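Local coordinates for protein probable aminotransferase (Pseudomonas aeruginosa, PDB 5YKR) that is a probable class-III aminotransferase, a pyridoxal-phosphate enzyme that carries its cofactor as a covalent modification, at residues A[68-71]-A[75-78]; A[262-267]-A[350-355]; A[10-15]-A[406-411]. All coordinates share one frame; numbering follows the deposited sequence.

Interaction 1: A[68-71]-A[75-78]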
loop_
_atom_site.group_PDB
_atom_site.type_symbol
_atom_site.label_atom_id
_atom_site.label_comp_id
_atom_site.label_asym_id
_atom_site.label_seq_id
_atom_site.Cartn_x
_atom_site.Cartn_y
_atom_site.Cartn_z
ATOM N N ARG A 68 12.424 -12.394 -20.195
ATOM C CA ARG A 68 12.636 -13.830 -20.062
ATOM C C ARG A 68 12.407 -14.273 -18.647
ATOM O O ARG A 68 12.887 -13.639 -17.701
ATOM C CB ARG A 68 14.054 -14.210 -20.518
ATOM C CG ARG A 68 14.231 -14.035 -22.028
ATOM C CD ARG A 68 15.615 -14.441 -22.560
ATOM N NE ARG A 68 15.785 -15.887 -22.686
ATOM C CZ ARG A 68 16.920 -16.509 -23.025
ATOM N NH1 ARG A 68 18.047 -15.845 -23.277
ATOM N NH2 ARG A 68 16.928 -17.829 -23.100
ATOM N N VAL A 69 11.662 -15.345 -18.474
ATOM C CA VAL A 69 11.403 -15.952 -17.156
ATOM C C VAL A 69 11.777 -17.428 -17.215
ATOM O O VAL A 69 11.432 -18.071 -18.202
ATOM C CB VAL A 69 9.928 -15.792 -16.793
ATOM C CG1 VAL A 69 9.552 -16.544 -15.495
ATOM C CG2 VAL A 69 9.606 -14.330 -16.665
ATOM N N THR A 70 12.406 -17.945 -16.173
ATOM C CA THR A 70 12.654 -19.364 -16.023
ATOM C C THR A 70 12.002 -19.831 -14.740
ATOM O O THR A 70 12.184 -19.205 -13.696
ATOM C CB THR A 70 14.165 -19.675 -15.970
ATOM O OG1 THR A 70 14.817 -19.162 -17.132
ATOM C CG2 THR A 70 14.416 -21.147 -15.861
ATOM N N ASP A 71 11.210 -20.887 -14.815
ATOM C CA ASP A 71 10.545 -21.443 -13.634
ATOM C C ASP A 71 11.410 -22.508 -12.925
ATOM O O ASP A 71 12.491 -22.855 -13.379
ATOM C CB ASP A 71 9.121 -21.903 -13.968
ATOM C CG ASP A 71 9.043 -23.186 -14.780
ATOM O OD1 ASP A 71 10.052 -23.912 -14.850
ATOM O OD2 ASP A 71 7.924 -23.476 -15.285
ATOM N N GLN A 75 11.582 -24.638 -17.216
ATOM C CA GLN A 75 10.901 -24.136 -18.386
ATOM C C GLN A 75 11.206 -22.673 -18.553
ATOM O O GLN A 75 11.260 -21.915 -17.541
ATOM C CB GLN A 75 9.393 -24.309 -18.267
ATOM C CG GLN A 75 8.941 -25.751 -18.212
ATOM C CD GLN A 75 9.006 -26.397 -19.556
ATOM O OE1 GLN A 75 9.878 -27.200 -19.791
ATOM N NE2 GLN A 75 8.125 -25.972 -20.478
ATOM N N GLN A 76 11.356 -22.251 -19.790
ATOM C CA GLN A 76 11.671 -20.861 -20.141
ATOM C C GLN A 76 10.509 -20.251 -20.860
ATOM O O GLN A 76 9.874 -20.902 -21.678
ATOM C CB GLN A 76 12.947 -20.775 -20.985
ATOM C CG GLN A 76 14.170 -21.185 -20.185
ATOM C CD GLN A 76 15.488 -20.849 -20.868
ATOM O OE1 GLN A 76 15.689 -19.771 -21.456
ATOM N NE2 GLN A 76 16.395 -21.805 -20.807
ATOM N N TYR A 77 10.261 -18.964 -20.610
ATOM C CA TYR A 77 9.152 -18.235 -21.168
ATOM C C TYR A 77 9.608 -16.879 -21.681
ATOM O O TYR A 77 10.545 -16.289 -21.116
ATOM C CB TYR A 77 8.064 -17.980 -20.096
ATOM C CG TYR A 77 7.622 -19.214 -19.349
ATOM C CD1 TYR A 77 8.360 -19.695 -18.292
ATOM C CD2 TYR A 77 6.492 -19.932 -19.736
ATOM C CE1 TYR A 77 8.013 -20.878 -17.639
ATOM C CE2 TYR A 77 6.091 -21.062 -19.053
ATOM C CZ TYR A 77 6.857 -21.548 -18.005
ATOM O OH TYR A 77 6.433 -22.705 -17.376
ATOM N N VAL A 78 8.922 -16.386 -22.710
ATOM C CA VAL A 78 8.894 -14.970 -23.006
ATOM C C VAL A 78 7.661 -14.404 -22.276
ATOM O O VAL A 78 6.565 -14.985 -22.262
ATOM C CB VAL A 78 8.865 -14.567 -24.493
ATOM C CG1 VAL A 78 7.884 -15.323 -25.245
ATOM C CG2 VAL A 78 8.542 -13.100 -24.649
#
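V69 and Y77 are the hydrogen-bonded pair at the middle of an antiparallel beta hairpin, the two inner strands of a four-stranded sheet between strands 61-65 and 422-423. V69 N gives to Y77 O at 3.0 Å, and Y77 N returns a bond to V69 O at 2.8 Å. Their side chains share one face of the sheet, where V69 CG1 lies 4.4 Å from Y77 CD1, while V69 O is near the ring's edge. V69 also packs on L110 of the second subunit.

R68, T70 and Q76 occupy the other face. The Q76 chain runs extended alongside T70, bringing OE1 2.8 Å from R68 NH2. R68 bends at chi3 to meet it; Q76 OE1 sits near the guanidinium edge but tilted from its plane, and the bond is bent, 131° at the hydrogen.

D71 closes the turn end. Its CG lies between the backbone N and the carbonyl carbon (chi1 74°), which sets the carboxylate between Q75 N and Y77 OH. Q75 N reaches D71 OD1 at 2.9 Å, while D71 N gives to Q75 O. The carboxylate stands 66° to the Y77 ring, and Y77 OH gives to D71 OD2 at 2.7 Å from above the carboxylate plane.

Interaction 2: A[262-267]-A[350-355]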
loop_
_atom_site.group_PDB
_atom_site.type_symbol
_atom_site.label_atom_id
_atom_site.label_comp_id
_atom_site.label_asym_id
_atom_site.label_seq_id
_atom_site.Cartn_x
_atom_site.Cartn_y
_atom_site.Cartn_z
ATOM N N HIS A 262 -2.301 2.029 -16.115
ATOM C CA HIS A 262 -2.121 1.268 -17.357
ATOM C C HIS A 262 -1.841 2.113 -18.573
ATOM O O HIS A 262 -1.034 1.700 -19.427
ATOM C CB HIS A 262 -3.281 0.342 -17.640
ATOM C CG HIS A 262 -3.334 -0.876 -16.793
ATOM N ND1 HIS A 262 -4.476 -1.654 -16.699
ATOM C CD2 HIS A 262 -2.367 -1.544 -16.119
ATOM C CE1 HIS A 262 -4.220 -2.710 -15.942
ATOM N NE2 HIS A 262 -2.950 -2.674 -15.569
ATOM N N THR A 263 -2.515 3.242 -18.737
ATOM C CA THR A 263 -2.399 4.044 -19.955
ATOM C C THR A 263 -1.048 4.753 -20.088
ATOM O O THR A 263 -0.789 5.331 -21.147
ATOM C CB THR A 263 -3.561 4.993 -20.125
ATOM O OG1 THR A 263 -3.608 5.865 -18.992
ATOM C CG2 THR A 263 -4.892 4.216 -20.258
ATOM N N ILE A 264 -0.185 4.616 -19.065
ATOM C CA ILE A 264 1.224 4.974 -19.216
ATOM C C ILE A 264 1.889 4.186 -20.363
ATOM O O ILE A 264 2.951 4.579 -20.879
ATOM C CB ILE A 264 1.949 4.803 -17.866
ATOM C CG1 ILE A 264 3.352 5.426 -17.853
ATOM C CG2 ILE A 264 1.999 3.333 -17.472
ATOM C CD1 ILE A 264 3.384 6.924 -18.158
ATOM N N SER A 265 1.250 3.110 -20.841
ATOM C CA SER A 265 1.673 2.468 -22.077
ATOM C C SER A 265 1.671 3.375 -23.308
ATOM O O SER A 265 2.342 3.041 -24.303
ATOM C CB SER A 265 0.841 1.212 -22.337
ATOM O OG SER A 265 -0.491 1.556 -22.668
ATOM N N CYS A 266 0.927 4.487 -23.268
ATOM C CA CYS A 266 0.752 5.361 -24.431
ATOM C C CYS A 266 1.959 6.213 -24.749
ATOM O O CYS A 266 2.081 6.754 -25.861
ATOM C CB CYS A 266 -0.450 6.233 -24.198
ATOM S SG CYS A 266 -1.982 5.283 -24.192
ATOM N N GLY A 267 2.859 6.398 -23.775
ATOM C CA GLY A 267 4.033 7.237 -24.008
ATOM C C GLY A 267 4.651 7.658 -22.701
ATOM O O GLY A 267 4.063 7.445 -21.634
ATOM N N ASP A 350 13.330 6.679 -26.554
ATOM C CA ASP A 350 13.872 5.538 -27.296
ATOM C C ASP A 350 13.251 4.213 -26.845
ATOM O O ASP A 350 12.970 3.317 -27.651
ATOM C CB ASP A 350 15.405 5.437 -27.142
ATOM C CG ASP A 350 16.188 6.492 -27.888
ATOM O OD1 ASP A 350 15.658 7.190 -28.757
ATOM O OD2 ASP A 350 17.428 6.619 -27.619
ATOM N N ALA A 351 13.046 4.092 -25.537
ATOM C CA ALA A 351 12.438 2.875 -24.981
ATOM C C ALA A 351 11.026 2.706 -25.564
ATOM O O ALA A 351 10.641 1.622 -26.015
ATOM C CB ALA A 351 12.393 2.934 -23.473
ATOM N N TYR A 352 10.260 3.796 -25.508
ATOM C CA TYR A 352 8.898 3.728 -26.007
ATOM C C TYR A 352 8.862 3.463 -27.523
ATOM O O TYR A 352 7.997 2.764 -28.005
ATOM C CB TYR A 352 8.102 4.944 -25.615
ATOM C CG TYR A 352 7.491 4.880 -24.225
ATOM C CD1 TYR A 352 8.167 5.368 -23.104
ATOM C CD2 TYR A 352 6.206 4.410 -24.044
ATOM C CE1 TYR A 352 7.576 5.365 -21.843
ATOM C CE2 TYR A 352 5.634 4.361 -22.786
ATOM C CZ TYR A 352 6.298 4.849 -21.700
ATOM O OH TYR A 352 5.672 4.871 -20.475
ATOM N N ARG A 353 9.786 4.035 -28.273
ATOM C CA ARG A 353 9.822 3.791 -29.699
ATOM C C ARG A 353 9.922 2.304 -29.988
ATOM O O ARG A 353 9.201 1.758 -30.845
ATOM C CB ARG A 353 10.951 4.561 -30.357
ATOM C CG ARG A 353 10.944 4.420 -31.877
ATOM C CD ARG A 353 12.026 5.287 -32.574
ATOM N NE ARG A 353 12.239 6.608 -31.957
ATOM C CZ ARG A 353 13.255 6.914 -31.126
ATOM N NH1 ARG A 353 14.260 6.059 -30.892
ATOM N NH2 ARG A 353 13.298 8.108 -30.581
ATOM N N HIS A 354 10.854 1.647 -29.309
ATOM C CA HIS A 354 11.019 0.204 -29.448
ATOM C C HIS A 354 9.752 -0.537 -29.027
ATOM O O HIS A 354 9.266 -1.442 -29.727
ATOM C CB HIS A 354 12.197 -0.278 -28.614
ATOM C CG HIS A 354 12.394 -1.762 -28.640
ATOM N ND1 HIS A 354 13.121 -2.380 -29.635
ATOM C CD2 HIS A 354 11.983 -2.744 -27.810
ATOM C CE1 HIS A 354 13.117 -3.679 -29.422
ATOM N NE2 HIS A 354 12.429 -3.927 -28.326
ATOM N N MET A 355 9.220 -0.181 -27.871
ATOM C CA MET A 355 8.001 -0.851 -27.377
ATOM C C MET A 355 6.837 -0.701 -28.366
ATOM O O MET A 355 6.083 -1.654 -28.604
ATOM C CB MET A 355 7.644 -0.266 -26.007
ATOM C CG MET A 355 8.622 -0.651 -24.905
ATOM S SD MET A 355 8.627 0.402 -23.451
ATOM C CE MET A 355 7.015 0.062 -22.764
#
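Y352 reaches from its helix into the loop 262-267 and makes nearly all of this contact. The phenol hydroxyl gives a hydrogen bond to I264 O at 2.8 Å, coming in tilted from the carbonyl plane rather than within it. I264 O lies close to the ring's edge as well, 3.3 Å from Y352 CE2, and S265 O sits in the ring plane a little further round.

The tight part is over the ring's face. G267 CA stands 3.9 Å from the centroid of the Y352 ring, a CH-pi contact made over the face, and G267 C lies above the plane near the rim. The backbone angles of G267 (phi 162°, psi 175°) are ones that call for glycine, and its CA and C lie over the ring. I264 adds a smaller touch: its CG1, 3.5 Å from Y352 OH, belongs to a side chain that crosses the tyrosine at about a right angle.

The far side of the helical turn is another matter. D350 and R353 face solvent, where R353 holds one carboxylate oxygen end-on, NH1 and NH2 both reaching D350 OD1, with NH1 at 2.8 Å.

The loop carries a short 3-10 turn at 264-266 and links strand 255-259, of the large seven-stranded sheet of this fold-type I enzyme, to helix 270-275. S265 OG bonds to I382 O, and the S265 side chain packs on R385, so the loop meets strands 378-382 and 385-389 through S265 and helix 349-372 through Y352.

Interaction 3: A[10-15]-A[406-411]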
loop_
_atom_site.group_PDB
_atom_site.type_symbol
_atom_site.label_atom_id
_atom_site.label_comp_id
_atom_site.label_asym_id
_atom_site.label_seq_id
_atom_site.Cartn_x
_atom_site.Cartn_y
_atom_site.Cartn_z
ATOM N N ALA A 10 -17.487 -26.970 -26.686
ATOM C CA ALA A 10 -17.052 -28.316 -26.384
ATOM C C ALA A 10 -15.613 -28.562 -26.824
ATOM O O ALA A 10 -14.878 -29.270 -26.125
ATOM C CB ALA A 10 -17.980 -29.332 -27.036
ATOM N N ARG A 11 -15.224 -27.985 -27.969
ATOM C CA ARG A 11 -13.840 -28.095 -28.441
ATOM C C ARG A 11 -12.939 -27.314 -27.507
ATOM O O ARG A 11 -11.818 -27.766 -27.211
ATOM C CB ARG A 11 -13.694 -27.598 -29.912
ATOM C CG ARG A 11 -14.180 -28.593 -30.987
ATOM C CD ARG A 11 -13.493 -28.326 -32.339
ATOM N NE ARG A 11 -14.225 -28.956 -33.440
ATOM C CZ ARG A 11 -15.410 -28.539 -33.930
ATOM N NH1 ARG A 11 -16.013 -27.459 -33.445
ATOM N NH2 ARG A 11 -16.011 -29.207 -34.907
ATOM N N VAL A 12 -13.400 -26.153 -27.038
ATOM C CA VAL A 12 -12.611 -25.372 -26.050
ATOM C C VAL A 12 -12.397 -26.186 -24.786
ATOM O O VAL A 12 -11.288 -26.282 -24.270
ATOM C CB VAL A 12 -13.284 -24.008 -25.707
ATOM C CG1 VAL A 12 -12.456 -23.248 -24.688
ATOM C CG2 VAL A 12 -13.471 -23.130 -26.943
ATOM N N GLU A 13 -13.477 -26.758 -24.261
ATOM C CA GLU A 13 -13.357 -27.568 -23.052
ATOM C C GLU A 13 -12.401 -28.762 -23.252
ATOM O O GLU A 13 -11.585 -29.066 -22.384
ATOM C CB GLU A 13 -14.752 -28.068 -22.645
ATOM C CG GLU A 13 -14.776 -29.159 -21.586
ATOM C CD GLU A 13 -14.543 -28.613 -20.206
ATOM O OE1 GLU A 13 -14.147 -27.433 -20.073
ATOM O OE2 GLU A 13 -14.730 -29.366 -19.255
ATOM N N THR A 14 -12.488 -29.430 -24.415
ATOM C CA THR A 14 -11.622 -30.567 -24.716
ATOM C C THR A 14 -10.139 -30.151 -24.741
ATOM O O THR A 14 -9.288 -30.807 -24.135
ATOM C CB THR A 14 -12.021 -31.219 -26.058
ATOM O OG1 THR A 14 -13.351 -31.721 -25.916
ATOM C CG2 THR A 14 -11.098 -32.377 -26.435
ATOM N N LEU A 15 -9.852 -29.078 -25.437
ATOM C CA LEU A 15 -8.486 -28.558 -25.503
ATOM C C LEU A 15 -8.012 -28.135 -24.146
ATOM O O LEU A 15 -6.901 -28.426 -23.786
ATOM C CB LEU A 15 -8.400 -27.395 -26.506
ATOM C CG LEU A 15 -6.987 -26.808 -26.686
ATOM C CD1 LEU A 15 -6.006 -27.880 -27.070
ATOM C CD2 LEU A 15 -7.001 -25.672 -27.671
ATOM N N ASN A 406 -15.028 -14.077 -21.440
ATOM C CA ASN A 406 -15.423 -15.447 -21.172
ATOM C C ASN A 406 -14.299 -16.189 -20.503
ATOM O O ASN A 406 -13.206 -16.315 -21.082
ATOM C CB ASN A 406 -15.838 -16.176 -22.452
ATOM C CG ASN A 406 -16.316 -17.594 -22.178
ATOM O OD1 ASN A 406 -15.532 -18.583 -22.171
ATOM N ND2 ASN A 406 -17.620 -17.697 -21.847
ATOM N N GLY A 407 -14.558 -16.692 -19.290
ATOM C CA GLY A 407 -13.535 -17.306 -18.479
ATOM C C GLY A 407 -12.865 -18.522 -19.105
ATOM O O GLY A 407 -11.629 -18.705 -19.030
ATOM N N LEU A 408 -13.681 -19.369 -19.714
ATOM C CA LEU A 408 -13.199 -20.615 -20.268
ATOM C C LEU A 408 -12.314 -20.399 -21.512
ATOM O O LEU A 408 -11.222 -20.972 -21.605
ATOM C CB LEU A 408 -14.356 -21.553 -20.600
ATOM C CG LEU A 408 -13.961 -22.843 -21.327
ATOM C CD1 LEU A 408 -12.997 -23.688 -20.522
ATOM C CD2 LEU A 408 -15.163 -23.689 -21.692
ATOM N N ILE A 409 -12.772 -19.564 -22.441
ATOM C CA ILE A 409 -11.992 -19.296 -23.648
ATOM C C ILE A 409 -10.682 -18.612 -23.238
ATOM O O ILE A 409 -9.590 -18.997 -23.693
ATOM C CB ILE A 409 -12.758 -18.445 -24.670
ATOM C CG1 ILE A 409 -13.983 -19.220 -25.193
ATOM C CG2 ILE A 409 -11.822 -18.004 -25.780
ATOM C CD1 ILE A 409 -14.983 -18.331 -25.927
ATOM N N GLU A 410 -10.784 -17.623 -22.346
ATOM C CA GLU A 410 -9.591 -16.940 -21.853
ATOM C C GLU A 410 -8.570 -17.873 -21.203
ATOM O O GLU A 410 -7.382 -17.841 -21.527
ATOM C CB GLU A 410 -9.991 -15.821 -20.911
ATOM C CG GLU A 410 -10.702 -14.686 -21.619
ATOM C CD GLU A 410 -11.333 -13.664 -20.672
ATOM O OE1 GLU A 410 -10.824 -13.452 -19.557
ATOM O OE2 GLU A 410 -12.309 -13.018 -21.118
ATOM N N ALA A 411 -9.043 -18.761 -20.327
ATOM C CA ALA A 411 -8.156 -19.706 -19.677
ATOM C C ALA A 411 -7.488 -20.640 -20.686
ATOM O O ALA A 411 -6.303 -20.913 -20.596
ATOM C CB ALA A 411 -8.898 -20.492 -18.612
#
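V12 (chi1 179°) and L408 (chi1 174°) each send a branch, CG1 and CG respectively, opposite the backbone N, so that the two side chains lean into the gap between their helices and slide past each other in opposite directions. This is helix-helix packing through a few apolar side chains: the two short segments cross at 46° with their axes 9.7 Å apart at closest approach.

V12 sits at the centre. Its CG1 branch meets L408 CG at 3.7 Å, and the same methyl lies near the backbone of I409, 4.1 Å from I409 CA. The V12 CG2 branch takes the side chain of that residue, with I409 CG1 at 4.3 Å. On the exposed flank E13 bends at chi2 so that its OE1 comes 3.9 Å from L408 CD1, crossing the leucine at about a right angle; this is a van der Waals touch.

Other parts of the chain close the same apolar patch. L456 of helix 439-456 packs on V12, and F16, further along helix 9-26, packs on L408. The next turn of helix 407-418 faces the second subunit, where A411 packs on G317 of that chain.

The first turn of the 407-418 helix is fixed by its own N-cap. N406 OD1 accepts from I409 N at 2.9 Å, in the carbonyl plane. E410, whose OE2 is paired with R405 NE, also takes a bond from the backbone: N406 N gives to E410 OE2 at 2.9 Å, from above the carboxylate plane.

In the fold
Interaction 2 is the buried one, its centre about 14 Å from the centre of the chain, against about 23 and 25 Å for the centres of interactions 1 and 3, each partly buried and each near the second subunit. They hold different elements: interaction 1 joins neighbouring strands of a small four-stranded sheet, interaction 2 ties a loop to a helix, and interaction 3 links an N-terminal helix to one nearly 400 residues later, enclosing both others along the sequence. Chemistry follows place. The hairpin relies on backbone and side-chain hydrogen bonds, the buried loop on one hydroxyl bond and a ring face, and the helix pair on apolar contact. None touches another.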